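Local structure of Hcp protein (Burkholderia pseudomallei K96243, 3WX6) at residues K36-P42 with A54-T60; T107-V113 with T147-L153; L7-T13 with E80-E86. The protein is an Hcp component of the type VI secretion system and assembles into hexameric rings that, as in other Hcp proteins, probably stack into the secretion tube. One frame throughout, in Å; residues are numbered along the deposited sequence.

Contact 1 (K36-P42 with A54-T60); sequences KNDYDMP and AARGTIT
The ring of Tyr-39 and the methyl of Ala-55 form the apolar centre: Tyr-39 CE1 lies 3.6 Å from Ala-55 CB, while Tyr-39 CD2 comes within 3.5 Å of Gly-57 CA. With CG anti to the backbone N (chi1 -161°), the Tyr-39 ring leans toward 54-60, and Arg-56 O sits over one face, offset toward the rim. A bend in the selenomethionine Met-41 returns its CE to 3.8 Å from Ala-55 CB; beyond it, Pro-42 CG packs on Ala-54 CB. These contacts flank an antiparallel ladder whose axes run at 168°, strand 36-40 being an outermost strand of its sheet within this chain. Asp-38 and Thr-58 exchange two backbone bonds: Asp-38 N to Thr-58 O and Thr-58 N to Asp-38 O, each 2.7 Å. Strand 36-40 also pairs antiparallel with a strand of a neighbouring subunit, so the sheet runs on across a subunit interface, probably one within the ring. On the polar face, one water donates to Asp-38 OD2 and Arg-56 O, and another to Asp-40 OD2 and Ala-54 O. The other carboxylate oxygens bond to His-117 of that neighbouring subunit, Asp-38 OD1 to its NE2 and Asp-40 OD1 to its ND1.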
loop_
_atom_site.group_PDB
_atom_site.type_symbol
_atom_site.label_atom_id
_atom_site.label_comp_id
_atom_site.label_asym_id
_atom_site.label_seq_id
_atom_site.Cartn_x
_atom_site.Cartn_y
_atom_site.Cartn_z
ATOM N N LYS A 36 -8.074 8.316 18.683
ATOM C CA LYS A 36 -7.406 7.011 18.773
ATOM C C LYS A 36 -6.513 6.927 20.005
ATOM O O LYS A 36 -5.452 7.544 20.047
ATOM C CB LYS A 36 -6.557 6.759 17.523
ATOM C CG LYS A 36 -5.745 5.462 17.570
ATOM C CD LYS A 36 -4.614 5.496 16.534
ATOM C CE LYS A 36 -3.463 4.562 16.912
ATOM N NZ LYS A 36 -2.364 4.534 15.895
ATOM N N ASN A 37 -6.909 6.131 20.988
ATOM C CA ASN A 37 -6.118 6.045 22.207
ATOM C C ASN A 37 -5.031 4.975 22.158
ATOM O O ASN A 37 -5.311 3.792 21.994
ATOM C CB ASN A 37 -7.033 5.798 23.407
ATOM C CG ASN A 37 -6.311 5.943 24.731
ATOM O OD1 ASN A 37 -5.423 6.785 24.879
ATOM N ND2 ASN A 37 -6.697 5.128 25.708
ATOM N N ASP A 38 -3.787 5.419 22.299
ATOM C CA ASP A 38 -2.623 4.540 22.291
ATOM C C ASP A 38 -1.904 4.578 23.638
ATOM O O ASP A 38 -1.588 5.652 24.145
ATOM C CB ASP A 38 -1.667 4.953 21.164
ATOM C CG ASP A 38 -0.444 4.061 21.069
ATOM O OD1 ASP A 38 -0.566 2.916 20.593
ATOM O OD2 ASP A 38 0.655 4.509 21.455
ATOM N N TYR A 39 -1.666 3.406 24.218
ATOM C CA TYR A 39 -0.910 3.303 25.466
ATOM C C TYR A 39 0.068 2.133 25.399
ATOM O O TYR A 39 -0.304 1.034 24.987
ATOM C CB TYR A 39 -1.856 3.152 26.661
ATOM C CG TYR A 39 -1.221 3.492 27.987
ATOM C CD1 TYR A 39 -0.431 2.574 28.660
ATOM C CD2 TYR A 39 -1.409 4.733 28.562
ATOM C CE1 TYR A 39 0.149 2.880 29.877
ATOM C CE2 TYR A 39 -0.833 5.051 29.776
ATOM C CZ TYR A 39 -0.059 4.121 30.428
ATOM O OH TYR A 39 0.510 4.440 31.636
ATOM N N ASP A 40 1.310 2.377 25.812
ATOM C CA ASP A 40 2.368 1.372 25.712
ATOM C C ASP A 40 3.095 1.137 27.031
ATOM O O ASP A 40 3.373 2.082 27.762
ATOM C CB ASP A 40 3.381 1.785 24.644
ATOM C CG ASP A 40 4.405 0.707 24.370
ATOM O OD1 ASP A 40 4.096 -0.207 23.583
ATOM O OD2 ASP A 40 5.510 0.764 24.948
HETATM N N MSE A 41 3.407 -0.125 27.319
HETATM C CA MSE A 41 4.182 -0.484 28.504
HETATM C C MSE A 41 5.170 -1.602 28.174
HETATM O O MSE A 41 4.769 -2.674 27.718
HETATM C CB MSE A 41 3.259 -0.905 29.660
HETATM C CG MSE A 41 3.994 -1.449 30.880
HETATM SE SE MSE A 41 4.792 -0.057 31.998
HETATM C CE MSE A 41 3.177 0.615 32.833
ATOM N N PRO A 42 6.471 -1.346 28.401
ATOM C CA PRO A 42 7.519 -2.343 28.148
ATOM C C PRO A 42 7.381 -3.556 29.063
ATOM O O PRO A 42 7.031 -3.406 30.235
ATOM C CB PRO A 42 8.818 -1.584 28.452
ATOM C CG PRO A 42 8.408 -0.439 29.310
ATOM C CD PRO A 42 7.030 -0.064 28.861
ATOM N N ALA A 54 7.946 4.535 32.539
ATOM C CA ALA A 54 8.256 3.581 31.479
ATOM C C ALA A 54 7.182 3.610 30.407
ATOM O O ALA A 54 7.441 3.305 29.245
ATOM C CB ALA A 54 8.400 2.182 32.041
ATOM N N ALA A 55 5.969 3.967 30.807
ATOM C CA ALA A 55 4.846 3.939 29.889
ATOM C C ALA A 55 4.735 5.237 29.102
ATOM O O ALA A 55 5.344 6.252 29.447
ATOM C CB ALA A 55 3.560 3.667 30.641
ATOM N N ARG A 56 3.942 5.193 28.041
ATOM C CA ARG A 56 3.643 6.378 27.257
ATOM C C ARG A 56 2.181 6.338 26.878
ATOM O O ARG A 56 1.730 5.401 26.223
ATOM C CB ARG A 56 4.503 6.456 25.992
ATOM C CG ARG A 56 6.011 6.503 26.191
ATOM C CD ARG A 56 6.484 7.829 26.757
ATOM N NE ARG A 56 7.944 7.926 26.770
ATOM C CZ ARG A 56 8.717 7.542 27.780
ATOM N NH1 ARG A 56 8.175 7.023 28.870
ATOM N NH2 ARG A 56 10.032 7.675 27.696
ATOM N N GLY A 57 1.437 7.350 27.289
ATOM C CA GLY A 57 0.039 7.424 26.932
ATOM C C GLY A 57 -0.167 8.533 25.927
ATOM O O GLY A 57 0.240 9.673 26.151
ATOM N N THR A 58 -0.799 8.189 24.812
ATOM C CA THR A 58 -1.058 9.147 23.755
ATOM C C THR A 58 -2.461 8.961 23.194
ATOM O O THR A 58 -2.837 7.851 22.818
ATOM C CB THR A 58 -0.032 8.985 22.615
ATOM O OG1 THR A 58 1.229 9.543 23.010
ATOM C CG2 THR A 58 -0.514 9.671 21.353
ATOM N N ILE A 59 -3.237 10.038 23.138
ATOM C CA ILE A 59 -4.514 9.985 22.437
ATOM C C ILE A 59 -4.498 10.966 21.266
ATOM O O ILE A 59 -4.135 12.133 21.416
ATOM C CB ILE A 59 -5.717 10.264 23.394
ATOM C CG1 ILE A 59 -7.048 10.006 22.684
ATOM C CG2 ILE A 59 -5.657 11.667 24.001
ATOM C CD1 ILE A 59 -8.234 10.014 23.620
ATOM N N THR A 60 -4.848 10.472 20.085
ATOM C CA THR A 60 -4.846 11.303 18.891
ATOM C C THR A 60 -6.261 11.613 18.439
ATOM O O THR A 60 -7.016 10.708 18.104
ATOM C CB THR A 60 -4.085 10.626 17.726
ATOM O OG1 THR A 60 -2.691 10.525 18.049
ATOM C CG2 THR A 60 -4.238 11.436 16.451
HETATM O O HOH W 1 1.820 5.944 23.365
HETATM O O HOH W 2 6.872 3.354 26.409
#

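Contact 2 (T107-V113 with T147-L153); sequences TYKFEKV and TYSGYSL
Tyr-148 CG stands between its backbone N and carbonyl carbon (chi1 55°), whereas Phe-110 CG lies anti to its own carbonyl carbon (chi1 -65°); these torsions bring the two rings together. Phe-110 CD1 rides over the centre of one Tyr-148 face, 3.6 Å from Tyr-148 CG. The planes meet at 37° with centroids 4.5 Å apart, an oblique aromatic pair. Beyond the rings, Tyr-148 OH bonds to Asn-37 OD1 on strand 36-40, an outer strand of the sheet that includes 142-148. At the far end Leu-153 CD1 makes a CH-pi contact over a face of Tyr-108, 3.4 Å from the ring centroid, and the same methyl touches Thr-107 CG2. Strands 108-110 and 151-153 are antiparallel neighbours in one sheet, but 142-148, just before the latter, belongs to the other, so segment 147-153 carries the chain between the two sheets. Lys-109 N and Ser-152 O are 3.1 Å apart, and Ser-152 N reaches Lys-109 O in return. Pairing continues through Glu-111 N to Gly-150 O (2.9 Å) and Ser-149 N to Glu-111 O (3.1 Å), the latter nearly straight. Tyr-108 OH and Tyr-151 OH bond to Gln-120 and the Leu-73 carbonyl of a neighbouring subunit.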
loop_
_atom_site.group_PDB
_atom_site.type_symbol
_atom_site.label_atom_id
_atom_site.label_comp_id
_atom_site.label_asym_id
_atom_site.label_seq_id
_atom_site.Cartn_x
_atom_site.Cartn_y
_atom_site.Cartn_z
ATOM N N THR A 107 -16.365 9.913 30.170
ATOM C CA THR A 107 -15.730 8.599 30.156
ATOM C C THR A 107 -14.220 8.620 30.234
ATOM O O THR A 107 -13.632 8.136 31.196
ATOM C CB THR A 107 -16.066 7.825 28.893
ATOM O OG1 THR A 107 -17.472 7.905 28.626
ATOM C CG2 THR A 107 -15.634 6.399 29.073
ATOM N N TYR A 108 -13.597 9.178 29.206
ATOM C CA TYR A 108 -12.169 9.369 29.238
ATOM C C TYR A 108 -11.908 10.682 29.945
ATOM O O TYR A 108 -12.502 11.706 29.617
ATOM C CB TYR A 108 -11.593 9.407 27.824
ATOM C CG TYR A 108 -11.417 8.077 27.142
ATOM C CD1 TYR A 108 -10.284 7.317 27.354
ATOM C CD2 TYR A 108 -12.376 7.591 26.276
ATOM C CE1 TYR A 108 -10.104 6.110 26.723
ATOM C CE2 TYR A 108 -12.212 6.383 25.642
ATOM C CZ TYR A 108 -11.070 5.646 25.865
ATOM O OH TYR A 108 -10.894 4.435 25.239
ATOM N N LYS A 109 -11.004 10.641 30.912
ATOM C CA LYS A 109 -10.523 11.837 31.567
ATOM C C LYS A 109 -9.037 11.644 31.712
ATOM O O LYS A 109 -8.583 10.558 32.058
ATOM C CB LYS A 109 -11.225 12.049 32.912
ATOM C CG LYS A 109 -12.718 12.251 32.763
ATOM C CD LYS A 109 -13.497 11.871 34.003
ATOM C CE LYS A 109 -12.944 12.562 35.227
ATOM N NZ LYS A 109 -14.005 12.781 36.245
ATOM N N PHE A 110 -8.285 12.700 31.443
ATOM C CA PHE A 110 -6.842 12.598 31.313
ATOM C C PHE A 110 -6.189 13.692 32.147
ATOM O O PHE A 110 -6.712 14.800 32.219
ATOM C CB PHE A 110 -6.437 12.730 29.841
ATOM C CG PHE A 110 -6.936 11.613 28.959
ATOM C CD1 PHE A 110 -6.345 10.357 29.002
ATOM C CD2 PHE A 110 -7.982 11.824 28.072
ATOM C CE1 PHE A 110 -6.792 9.329 28.183
ATOM C CE2 PHE A 110 -8.432 10.803 27.250
ATOM C CZ PHE A 110 -7.836 9.555 27.307
ATOM N N GLU A 111 -5.078 13.382 32.807
ATOM C CA GLU A 111 -4.361 14.399 33.571
ATOM C C GLU A 111 -3.011 14.704 32.961
ATOM O O GLU A 111 -2.500 13.936 32.141
ATOM C CB GLU A 111 -4.174 13.979 35.025
ATOM C CG GLU A 111 -5.448 13.971 35.830
ATOM C CD GLU A 111 -5.210 13.569 37.264
ATOM O OE1 GLU A 111 -4.073 13.162 37.587
ATOM O OE2 GLU A 111 -6.159 13.658 38.069
ATOM N N LYS A 112 -2.453 15.845 33.364
ATOM C CA LYS A 112 -1.178 16.323 32.852
ATOM C C LYS A 112 -1.152 16.236 31.335
ATOM O O LYS A 112 -0.228 15.674 30.749
ATOM C CB LYS A 112 -0.025 15.514 33.454
ATOM C CG LYS A 112 0.140 15.704 34.956
ATOM C CD LYS A 112 1.385 14.998 35.450
ATOM C CE LYS A 112 1.501 15.070 36.960
ATOM N NZ LYS A 112 2.529 14.118 37.466
ATOM N N VAL A 113 -2.183 16.782 30.699
ATOM C CA VAL A 113 -2.294 16.697 29.250
ATOM C C VAL A 113 -1.456 17.763 28.571
ATOM O O VAL A 113 -1.541 18.944 28.893
ATOM C CB VAL A 113 -3.751 16.828 28.780
ATOM C CG1 VAL A 113 -3.839 16.713 27.272
ATOM C CG2 VAL A 113 -4.586 15.755 29.428
ATOM N N THR A 147 -0.408 13.974 24.831
ATOM C CA THR A 147 0.304 13.063 25.717
ATOM C C THR A 147 -0.217 13.264 27.136
ATOM O O THR A 147 -0.467 14.394 27.551
ATOM C CB THR A 147 1.835 13.292 25.658
ATOM O OG1 THR A 147 2.321 12.954 24.351
ATOM C CG2 THR A 147 2.563 12.450 26.686
ATOM N N TYR A 148 -0.394 12.170 27.874
ATOM C CA TYR A 148 -0.966 12.253 29.217
ATOM C C TYR A 148 -0.242 11.363 30.223
ATOM O O TYR A 148 0.565 10.512 29.846
ATOM C CB TYR A 148 -2.459 11.888 29.181
ATOM C CG TYR A 148 -2.782 10.539 28.556
ATOM C CD1 TYR A 148 -2.672 9.362 29.288
ATOM C CD2 TYR A 148 -3.204 10.449 27.238
ATOM C CE1 TYR A 148 -2.967 8.144 28.726
ATOM C CE2 TYR A 148 -3.502 9.234 26.667
ATOM C CZ TYR A 148 -3.381 8.087 27.416
ATOM O OH TYR A 148 -3.673 6.866 26.858
ATOM N N SER A 149 -0.529 11.581 31.503
ATOM C CA SER A 149 -0.020 10.736 32.576
ATOM C C SER A 149 -1.152 9.914 33.165
ATOM O O SER A 149 -1.352 8.764 32.784
ATOM C CB SER A 149 0.654 11.574 33.665
ATOM O OG SER A 149 1.971 11.935 33.281
ATOM N N GLY A 150 -1.894 10.508 34.095
ATOM C CA GLY A 150 -3.051 9.843 34.663
ATOM C C GLY A 150 -4.202 9.732 33.679
ATOM O O GLY A 150 -4.363 10.581 32.800
ATOM N N TYR A 151 -5.029 8.704 33.860
ATOM C CA TYR A 151 -6.167 8.459 32.978
ATOM C C TYR A 151 -7.285 7.702 33.692
ATOM O O TYR A 151 -7.042 6.996 34.667
ATOM C CB TYR A 151 -5.734 7.693 31.720
ATOM C CG TYR A 151 -5.201 6.294 31.961
ATOM C CD1 TYR A 151 -6.055 5.207 32.017
ATOM C CD2 TYR A 151 -3.841 6.060 32.091
ATOM C CE1 TYR A 151 -5.577 3.933 32.223
ATOM C CE2 TYR A 151 -3.350 4.787 32.296
ATOM C CZ TYR A 151 -4.225 3.726 32.361
ATOM O OH TYR A 151 -3.752 2.449 32.567
ATOM N N SER A 152 -8.512 7.875 33.208
ATOM C CA SER A 152 -9.661 7.126 33.707
ATOM C C SER A 152 -10.635 6.823 32.570
ATOM O O SER A 152 -10.968 7.704 31.791
ATOM C CB SER A 152 -10.362 7.898 34.827
ATOM O OG SER A 152 -11.394 7.122 35.407
ATOM N N LEU A 153 -11.044 5.563 32.460
ATOM C CA LEU A 153 -12.073 5.139 31.506
ATOM C C LEU A 153 -13.265 4.564 32.280
ATOM O O LEU A 153 -13.072 3.832 33.249
ATOM C CB LEU A 153 -11.480 4.116 30.515
ATOM C CG LEU A 153 -12.309 3.468 29.399
ATOM C CD1 LEU A 153 -12.832 4.500 28.441
ATOM C CD2 LEU A 153 -11.505 2.409 28.657
#

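Contact 3 (L7-T13 with E80-E86); sequences LKVKGKT and EMMEEFE
Lys-10 O is gripped by two consecutive backbone N-H groups: Glu-83 N approaches to 2.6 Å and is tilted 16° from the carbonyl plane, while Glu-84 N makes a weak bond at 3.3 Å. Lys-10 N in turn uses a lone pair of Glu-84 O. A second polar meeting point is Glu-80 OE1, which takes Thr-13 N at 3.0 Å from above the carboxylate plane and also bonds to Gln-14 N, so one carboxylate oxygen ties down the backbone where 7-13 leaves its strand. The extended side chain of Glu-80, with CG anti to the backbone N (chi1 175°), carries that oxygen across to 7-13. Close by, Lys-12 N meets Met-81 O nearly end-on, and the aliphatic part of Lys-12 runs beside selenomethionine Met-81, with Lys-12 CD 3.6 Å from Met-81 CB. On the buried face Leu-7 CD1 stands over the centre of the Phe-85 ring, 3.9 Å from the centroid, a CH-pi contact. Val-9 CG2 packs at 3.6 Å against SE of selenomethionine Met-82. Phe-72 of helix 69-78 touches both Leu-7 and Val-9. The other face is charged. The methylenes of Lys-8 cross the carboxylate of Glu-84, and Lys-10 lies alongside Glu-83, but Lys-10 NZ and Glu-83 OE1 remain 4.0 Å apart, too far for a salt bridge. From Lys-10 back toward Lys-8 the backbone pairing is regular, Lys-8 N to Glu-86 O measuring 2.8 Å and almost straight. Two residues, Glu-83 and Glu-84, thus stand opposite the single residue Lys-10, and the register shifts by one before Gly-11 meets Met-82: a classic beta bulge involving strand 8-11, an outermost strand of its antiparallel sheet within this chain.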
loop_
_atom_site.group_PDB
_atom_site.type_symbol
_atom_site.label_atom_id
_atom_site.label_comp_id
_atom_site.label_asym_id
_atom_site.label_seq_id
_atom_site.Cartn_x
_atom_site.Cartn_y
_atom_site.Cartn_z
ATOM N N LEU A 7 -15.221 16.247 23.309
ATOM C CA LEU A 7 -14.110 16.861 24.031
ATOM C C LEU A 7 -14.520 18.056 24.835
ATOM O O LEU A 7 -14.941 19.051 24.268
ATOM C CB LEU A 7 -12.996 17.314 23.081
ATOM C CG LEU A 7 -11.780 17.952 23.787
ATOM C CD1 LEU A 7 -11.279 17.138 24.976
ATOM C CD2 LEU A 7 -10.632 18.237 22.838
ATOM N N LYS A 8 -14.377 17.982 26.152
ATOM C CA LYS A 8 -14.530 19.189 26.939
ATOM C C LYS A 8 -13.106 19.533 27.341
ATOM O O LYS A 8 -12.434 18.757 28.021
ATOM C CB LYS A 8 -15.449 18.975 28.149
ATOM C CG LYS A 8 -15.972 20.269 28.763
ATOM C CD LYS A 8 -16.067 20.183 30.279
ATOM C CE LYS A 8 -16.362 21.540 30.900
ATOM N NZ LYS A 8 -17.614 22.171 30.394
ATOM N N VAL A 9 -12.648 20.703 26.907
ATOM C CA VAL A 9 -11.254 21.070 27.088
ATOM C C VAL A 9 -11.084 22.497 27.606
ATOM O O VAL A 9 -11.841 23.403 27.247
ATOM C CB VAL A 9 -10.470 20.878 25.762
ATOM C CG1 VAL A 9 -10.951 21.854 24.704
ATOM C CG2 VAL A 9 -8.977 21.011 25.983
ATOM N N LYS A 10 -10.091 22.671 28.472
ATOM C CA LYS A 10 -9.800 23.948 29.104
ATOM C C LYS A 10 -8.295 24.042 29.288
ATOM O O LYS A 10 -7.686 23.134 29.855
ATOM C CB LYS A 10 -10.522 24.083 30.447
ATOM C CG LYS A 10 -9.934 25.156 31.360
ATOM C CD LYS A 10 -11.046 26.007 31.969
ATOM C CE LYS A 10 -10.567 26.795 33.184
ATOM N NZ LYS A 10 -11.647 26.972 34.200
ATOM N N GLY A 11 -7.694 25.127 28.810
ATOM C CA GLY A 11 -6.267 25.326 28.979
ATOM C C GLY A 11 -5.861 25.958 30.298
ATOM O O GLY A 11 -6.680 26.581 30.971
ATOM N N LYS A 12 -4.593 25.787 30.669
ATOM C CA LYS A 12 -4.019 26.449 31.838
ATOM C C LYS A 12 -4.177 27.952 31.738
ATOM O O LYS A 12 -4.408 28.638 32.731
ATOM C CB LYS A 12 -2.533 26.112 31.972
ATOM C CG LYS A 12 -2.083 25.704 33.358
ATOM C CD LYS A 12 -2.605 24.327 33.722
ATOM C CE LYS A 12 -1.974 23.819 35.006
ATOM N NZ LYS A 12 -2.151 22.346 35.136
ATOM N N THR A 13 -4.076 28.437 30.506
ATOM C CA THR A 13 -3.933 29.851 30.199
ATOM C C THR A 13 -5.153 30.361 29.451
ATOM O O THR A 13 -5.825 31.287 29.902
ATOM C CB THR A 13 -2.670 30.118 29.356
ATOM O OG1 THR A 13 -1.496 29.846 30.135
ATOM C CG2 THR A 13 -2.634 31.558 28.890
ATOM N N GLU A 80 1.442 24.761 26.806
ATOM C CA GLU A 80 0.355 25.032 27.751
ATOM C C GLU A 80 -0.312 23.742 28.220
ATOM O O GLU A 80 -0.708 22.908 27.401
ATOM C CB GLU A 80 -0.698 25.951 27.105
ATOM C CG GLU A 80 -1.945 26.214 27.949
ATOM C CD GLU A 80 -3.036 26.952 27.175
ATOM O OE1 GLU A 80 -4.107 27.225 27.758
ATOM O OE2 GLU A 80 -2.789 27.355 26.018
HETATM N N MSE A 81 -0.442 23.579 29.534
HETATM C CA MSE A 81 -1.079 22.387 30.082
HETATM C C MSE A 81 -2.591 22.485 29.963
HETATM O O MSE A 81 -3.180 23.538 30.215
HETATM C CB MSE A 81 -0.686 22.180 31.550
HETATM C CG MSE A 81 -0.258 20.754 31.915
HETATM SE SE MSE A 81 1.494 20.276 31.204
HETATM C CE MSE A 81 1.614 18.433 31.818
HETATM N N MSE A 82 -3.216 21.385 29.569
HETATM C CA MSE A 82 -4.662 21.290 29.607
HETATM C C MSE A 82 -5.103 21.126 31.049
HETATM O O MSE A 82 -4.647 20.209 31.737
HETATM C CB MSE A 82 -5.150 20.114 28.766
HETATM C CG MSE A 82 -4.675 20.119 27.327
HETATM SE SE MSE A 82 -5.387 21.584 26.275
HETATM C CE MSE A 82 -3.941 22.856 26.552
ATOM N N GLU A 83 -5.981 22.008 31.512
ATOM C CA GLU A 83 -6.450 21.939 32.891
ATOM C C GLU A 83 -7.545 20.892 33.058
ATOM O O GLU A 83 -7.573 20.170 34.055
ATOM C CB GLU A 83 -6.960 23.310 33.347
ATOM C CG GLU A 83 -6.708 23.623 34.819
ATOM C CD GLU A 83 -7.196 25.011 35.199
ATOM O OE1 GLU A 83 -7.852 25.652 34.351
ATOM O OE2 GLU A 83 -6.924 25.467 36.333
ATOM N N GLU A 84 -8.455 20.830 32.091
ATOM C CA GLU A 84 -9.395 19.720 31.976
ATOM C C GLU A 84 -9.302 19.075 30.591
ATOM O O GLU A 84 -9.264 19.764 29.575
ATOM C CB GLU A 84 -10.831 20.173 32.274
ATOM C CG GLU A 84 -11.877 19.094 32.027
ATOM C CD GLU A 84 -13.299 19.584 32.223
ATOM O OE1 GLU A 84 -13.520 20.816 32.221
ATOM O OE2 GLU A 84 -14.198 18.730 32.383
ATOM N N PHE A 85 -9.255 17.749 30.565
ATOM C CA PHE A 85 -9.297 16.998 29.318
ATOM C C PHE A 85 -10.212 15.820 29.535
ATOM O O PHE A 85 -9.834 14.805 30.114
ATOM C CB PHE A 85 -7.911 16.550 28.881
ATOM C CG PHE A 85 -7.811 16.246 27.416
ATOM C CD1 PHE A 85 -8.068 14.969 26.937
ATOM C CD2 PHE A 85 -7.487 17.241 26.515
ATOM C CE1 PHE A 85 -7.976 14.688 25.585
ATOM C CE2 PHE A 85 -7.404 16.970 25.166
ATOM C CZ PHE A 85 -7.643 15.689 24.698
ATOM N N GLU A 86 -11.438 15.984 29.076
ATOM C CA GLU A 86 -12.457 15.002 29.323
ATOM C C GLU A 86 -13.147 14.653 28.021
ATOM O O GLU A 86 -13.681 15.515 27.328
ATOM C CB GLU A 86 -13.421 15.553 30.383
ATOM C CG GLU A 86 -14.795 14.962 30.420
ATOM C CD GLU A 86 -15.522 15.291 31.713
ATOM O OE1 GLU A 86 -14.837 15.583 32.717
ATOM O OE2 GLU A 86 -16.770 15.247 31.732
#

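Contacts 2 and 3 share one antiparallel sheet, in which strands 82-87 and 108-110 are neighbours, joined by a probable backbone hydrogen bond from Phe-110 N to Phe-85 O. Contact 1 belongs to the other sheet, where 56-63 neighbours 142-148; contact 2 therefore bridges the two sheets. All three are partly buried, but contact 2 is richest in buried residues, and its centre lies about 7 Å from the centre of the chain, the nearest of the three. Its aromatic pair contrasts with the lysines and glutamates on the exposed face of contact 3, and with the water-linked aspartates of contact 1, which meet a neighbouring subunit. Contacts 1 and 3, about 19 Å apart between centres, touch through Ile-59 and Phe-85.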